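Local atomic coordinates of apical membrane antigen 1 (Babesia divergens, PDB entry 4APM), a protein that probably takes part in forming the moving junction through which this apicomplexan parasite enters host cells, and binds calcium. Residues S27-D32 / C51-K56; P149-A154 / L202-S207. One frame throughout, in Å; residues are numbered along the deposited sequence.

Interaction 1. Residues S27-D32 / C51-K56; sequences SGIYVD and CPVMGK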
# COMPACT_ATOMS: atom_id res chain seq x y z
N SER A 27 -10.84 4.42 0.49
CA SER A 27 -11.57 3.48 1.33
C SER A 27 -10.58 2.74 2.25
O SER A 27 -9.40 3.13 2.36
CB SER A 27 -12.37 2.52 0.45
OG SER A 27 -13.11 1.63 1.26
N GLY A 28 -11.06 1.72 2.95
CA GLY A 28 -10.22 1.00 3.89
C GLY A 28 -9.26 0.10 3.12
O GLY A 28 -9.49 -0.19 1.97
N ILE A 29 -8.16 -0.30 3.77
CA ILE A 29 -7.05 -0.99 3.10
C ILE A 29 -6.90 -2.35 3.78
O ILE A 29 -7.08 -3.39 3.16
CB ILE A 29 -5.73 -0.16 3.18
CG1 ILE A 29 -5.92 1.16 2.41
CG2 ILE A 29 -4.56 -0.96 2.59
CD1 ILE A 29 -4.81 2.17 2.56
N TYR A 30 -6.64 -2.30 5.07
CA TYR A 30 -6.71 -3.49 5.90
C TYR A 30 -8.05 -4.22 5.70
O TYR A 30 -8.08 -5.38 5.24
CB TYR A 30 -6.54 -3.09 7.37
CG TYR A 30 -6.44 -4.26 8.29
CD1 TYR A 30 -5.40 -5.18 8.16
CD2 TYR A 30 -7.40 -4.48 9.29
CE1 TYR A 30 -5.31 -6.27 8.99
CE2 TYR A 30 -7.31 -5.55 10.15
CZ TYR A 30 -6.24 -6.44 9.99
OH TYR A 30 -6.12 -7.54 10.79
N VAL A 31 -9.15 -3.52 6.03
CA VAL A 31 -10.50 -4.01 5.71
C VAL A 31 -11.23 -2.95 4.89
O VAL A 31 -11.38 -1.78 5.32
CB VAL A 31 -11.34 -4.29 6.99
CG1 VAL A 31 -12.80 -4.59 6.63
CG2 VAL A 31 -10.70 -5.41 7.81
N ASP A 32 -11.63 -3.35 3.68
CA ASP A 32 -12.30 -2.43 2.77
C ASP A 32 -13.78 -2.84 2.63
O ASP A 32 -14.12 -3.91 2.07
CB ASP A 32 -11.58 -2.36 1.40
CG ASP A 32 -12.34 -1.52 0.38
OD1 ASP A 32 -13.38 -0.91 0.76
OD2 ASP A 32 -11.90 -1.42 -0.80
N CYS A 51 -7.44 1.61 -5.32
CA CYS A 51 -6.18 0.94 -5.52
C CYS A 51 -6.30 -0.55 -5.20
O CYS A 51 -6.93 -0.93 -4.21
CB CYS A 51 -5.14 1.56 -4.62
SG CYS A 51 -4.82 3.29 -4.96
N PRO A 52 -5.69 -1.41 -6.03
CA PRO A 52 -5.50 -2.79 -5.61
C PRO A 52 -4.47 -2.81 -4.47
O PRO A 52 -3.71 -1.84 -4.30
CB PRO A 52 -4.93 -3.46 -6.87
CG PRO A 52 -4.36 -2.31 -7.73
CD PRO A 52 -4.70 -1.01 -7.06
N VAL A 53 -4.54 -3.83 -3.62
CA VAL A 53 -3.67 -3.96 -2.46
C VAL A 53 -2.76 -5.20 -2.64
O VAL A 53 -3.24 -6.34 -2.61
CB VAL A 53 -4.52 -4.11 -1.17
CG1 VAL A 53 -3.65 -4.16 0.05
CG2 VAL A 53 -5.54 -2.95 -1.06
N MET A 54 -1.48 -4.99 -2.89
CA MET A 54 -0.58 -6.12 -3.16
C MET A 54 -0.33 -6.92 -1.87
O MET A 54 -0.21 -6.36 -0.78
CB MET A 54 0.75 -5.65 -3.73
CG MET A 54 0.65 -5.00 -5.09
SD MET A 54 2.28 -4.49 -5.69
CE MET A 54 2.96 -6.03 -6.32
N GLY A 55 -0.28 -8.24 -2.00
CA GLY A 55 0.06 -9.07 -0.87
C GLY A 55 -1.04 -9.24 0.17
O GLY A 55 -0.82 -9.89 1.19
N LYS A 56 -2.22 -8.68 -0.07
CA LYS A 56 -3.31 -8.90 0.88
C LYS A 56 -3.90 -10.27 0.68
O LYS A 56 -4.42 -10.57 -0.40
CB LYS A 56 -4.41 -7.84 0.75
CG LYS A 56 -5.66 -8.12 1.58
CD LYS A 56 -6.54 -6.89 1.69
CE LYS A 56 -7.93 -7.21 2.21
NZ LYS A 56 -8.65 -5.93 2.52
O HOH W 1 -8.43 -4.01 0.74
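K56 reaches across to the backbone of I29 and Y30 and brings its ammonium group against both carbonyl oxygens, which lie to one side of the nitrogen. K56 NZ gives a hydrogen bond of 2.8 Å to Y30 O, which it meets from well above the carbonyl plane, and one of 3.1 Å to I29 O at a C=O...N angle of 153°, tilted from the plane. A water joins the same pair: it accepts from K56 NZ at 2.6 Å and donates to I29 O at 2.8 Å, so I29 O accepts two hydrogen bonds. The strongest polar partner of the ammonium group is the side-chain oxygen of Q167. The reach depends on a fully extended chain, with CG anti to the backbone N (chi1 172°) and every later torsion close to 180°, which brings CE up against Y30 O. D32 OD2 stays 6.5 Å from K56 NZ, so the lysine charge is probably met by carbonyl, amide and water oxygens, and by the Y204 ring in a cation-pi contact, not by a carboxylate. The D32 carboxylate has other donors: S27 OG bonds to D32 OD1 at 2.6 Å from above the carboxylate plane, the amides of G34 and T48 reach OD1, and that of G49 reaches OD2. K56 ends a type II turn that begins at V53, with G55 at its positive-phi position. The turn includes the edge strand 53-54 of the antiparallel five-stranded sheet and leads into strand 56-60, while 27-32 is the irregular loop between helix 21-24 and strand 35-39. The apolar share is small: I29 CG2 meets V53 CG1 at 4.2 Å, at a slant, and F257 of helix 249-257 packs on both and on the lysine.

Interaction 2. Residues P149-A154 / L202-S207; sequences PFVYDA and LYYGSS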
# COMPACT_ATOMS: atom_id res chain seq x y z
N PRO A 149 -15.66 -8.60 -4.40
CA PRO A 149 -14.24 -8.32 -4.60
C PRO A 149 -13.57 -9.32 -5.55
O PRO A 149 -14.12 -10.40 -5.82
CB PRO A 149 -13.65 -8.43 -3.20
CG PRO A 149 -14.68 -9.12 -2.35
CD PRO A 149 -15.91 -9.38 -3.17
N PHE A 150 -12.40 -8.95 -6.07
CA PHE A 150 -11.54 -9.86 -6.82
C PHE A 150 -10.17 -10.02 -6.13
O PHE A 150 -9.78 -9.23 -5.29
CB PHE A 150 -11.36 -9.32 -8.23
CG PHE A 150 -10.42 -8.15 -8.31
CD1 PHE A 150 -10.89 -6.85 -8.15
CD2 PHE A 150 -9.04 -8.36 -8.51
CE1 PHE A 150 -10.03 -5.77 -8.23
CE2 PHE A 150 -8.17 -7.28 -8.56
CZ PHE A 150 -8.67 -5.99 -8.43
N VAL A 151 -9.43 -11.07 -6.49
CA VAL A 151 -8.01 -11.15 -6.15
C VAL A 151 -7.36 -11.57 -7.43
O VAL A 151 -7.81 -12.53 -8.06
CB VAL A 151 -7.76 -12.24 -5.10
CG1 VAL A 151 -6.26 -12.36 -4.82
CG2 VAL A 151 -8.54 -11.93 -3.80
N TYR A 152 -6.41 -10.80 -7.93
CA TYR A 152 -5.73 -11.20 -9.14
C TYR A 152 -4.38 -11.81 -8.74
O TYR A 152 -3.61 -11.18 -8.03
CB TYR A 152 -5.53 -10.03 -10.11
CG TYR A 152 -4.70 -10.43 -11.34
CD1 TYR A 152 -5.22 -11.27 -12.31
CD2 TYR A 152 -3.38 -10.04 -11.46
CE1 TYR A 152 -4.50 -11.64 -13.42
CE2 TYR A 152 -2.65 -10.39 -12.58
CZ TYR A 152 -3.22 -11.19 -13.55
OH TYR A 152 -2.45 -11.59 -14.63
N ASP A 153 -4.12 -13.04 -9.20
CA ASP A 153 -2.81 -13.72 -9.04
C ASP A 153 -1.87 -13.46 -10.24
O ASP A 153 -2.01 -14.09 -11.28
CB ASP A 153 -3.05 -15.22 -8.90
CG ASP A 153 -1.77 -16.02 -8.59
OD1 ASP A 153 -0.64 -15.53 -8.88
OD2 ASP A 153 -1.93 -17.15 -8.09
N ALA A 154 -0.90 -12.58 -10.08
CA ALA A 154 -0.03 -12.21 -11.19
C ALA A 154 0.97 -13.32 -11.56
O ALA A 154 1.53 -13.32 -12.66
CB ALA A 154 0.69 -10.91 -10.88
N LEU A 202 -0.14 -11.29 -5.36
CA LEU A 202 -1.60 -11.23 -5.30
C LEU A 202 -2.08 -9.79 -5.12
O LEU A 202 -1.46 -9.00 -4.38
CB LEU A 202 -2.11 -12.11 -4.15
CG LEU A 202 -2.51 -13.57 -4.42
CD1 LEU A 202 -1.61 -14.30 -5.41
CD2 LEU A 202 -2.64 -14.37 -3.13
N TYR A 203 -3.18 -9.46 -5.80
CA TYR A 203 -3.79 -8.14 -5.69
C TYR A 203 -5.24 -8.30 -5.27
O TYR A 203 -6.05 -8.83 -6.03
CB TYR A 203 -3.79 -7.45 -7.05
CG TYR A 203 -2.44 -7.16 -7.60
CD1 TYR A 203 -1.64 -8.17 -8.13
CD2 TYR A 203 -1.96 -5.85 -7.63
CE1 TYR A 203 -0.40 -7.90 -8.63
CE2 TYR A 203 -0.74 -5.55 -8.16
CZ TYR A 203 0.03 -6.59 -8.66
OH TYR A 203 1.27 -6.28 -9.16
N TYR A 204 -5.56 -7.86 -4.06
CA TYR A 204 -6.96 -7.80 -3.59
C TYR A 204 -7.54 -6.44 -3.95
O TYR A 204 -6.93 -5.40 -3.70
CB TYR A 204 -7.00 -7.98 -2.07
CG TYR A 204 -8.39 -8.13 -1.47
CD1 TYR A 204 -9.19 -7.01 -1.22
CD2 TYR A 204 -8.88 -9.38 -1.11
CE1 TYR A 204 -10.46 -7.16 -0.64
CE2 TYR A 204 -10.15 -9.54 -0.56
CZ TYR A 204 -10.93 -8.42 -0.34
OH TYR A 204 -12.16 -8.56 0.21
N GLY A 205 -8.73 -6.42 -4.52
CA GLY A 205 -9.33 -5.13 -4.81
C GLY A 205 -10.81 -5.21 -5.02
O GLY A 205 -11.42 -6.29 -4.92
N SER A 206 -11.38 -4.07 -5.36
CA SER A 206 -12.78 -3.95 -5.59
C SER A 206 -12.97 -3.64 -7.05
O SER A 206 -12.03 -3.26 -7.73
CB SER A 206 -13.33 -2.79 -4.74
OG SER A 206 -13.28 -1.59 -5.47
N SER A 207 -14.21 -3.66 -7.51
CA SER A 207 -14.50 -3.40 -8.92
C SER A 207 -14.29 -1.94 -9.31
O SER A 207 -14.42 -1.58 -10.46
CB SER A 207 -15.91 -3.83 -9.23
OG SER A 207 -16.82 -2.95 -8.59
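Strands 150-153 and 202-205 are antiparallel neighbours in the interior of a five-stranded sheet of the AMA1 ectodomain, whose family is grouped with the PAN domains; their short axes are 4.5 Å apart and 164° from parallel. F150 with G205 and Y152 with Y203 are the hydrogen-bonded pairs, each closed by two reciprocal N-H...O bonds. Those of Y152 and Y203 are both 2.8 Å; at the other pair F150 N to G205 O is 3.1 Å. At the non-hydrogen-bonded pairs the alpha carbons supply weaker contacts, as where V151 CA approaches Y203 O. F150, Y152 and Y203 share one face of the sheet. The F150 ring leans over the glycine: chi1 of 75° sets CG between the backbone N and the carbonyl carbon, and the ring is carried across to G205, whose N lies over one ring face near the rim. The lack of a side chain at G205 makes room for this ring, and S206 O comes to the ring edge, 3.2 Å from F150 CE1. Y152 and Y203 run side by side, Y203 CD1 meeting the edge of the Y152 ring near its plane, while A154 CB touches the edge of the Y203 ring at CE1. On the opposite face, V151 sits between two partners, with CG2 3.7 Å from Y204 CD2 and CG1 against L202 CG. L202 CD1 lies against the D153 carboxylate, whose OD1 accepts from the amides of K155 and E156. The Y204 ring extends alongside P149, with its hydroxyl oxygen close to the proline CG. Helix 125-134 packs on the aromatic face through C129 and A130 against F150 and V126 against Y152, while strands 158-161 and 53-54 flank the pair, beside 150-153 and 202-205 respectively.

How the interactions relate
Interactions 1 and 2 have centres 9 Å apart and meet at one seam of the five-stranded sheet, where strand 53-54 pairs with 202-205. V53 N lies 2.9 Å from Y204 O and G55 N 2.8 Å from L202 O, both probable hydrogen bonds, so strand 53-54 of interaction 1 forms the edge of the sheet whose interior pair is interaction 2. Side chains join them too: in the cation-pi contact K56 CE lies 3.7 Å from Y204 CD1, and M54 CE packs 3.3 Å from Y203 OH. The 27-32 loop thereby connects through K56 to the sheet. Both contacts lie away from the calcium site at G120 and D122.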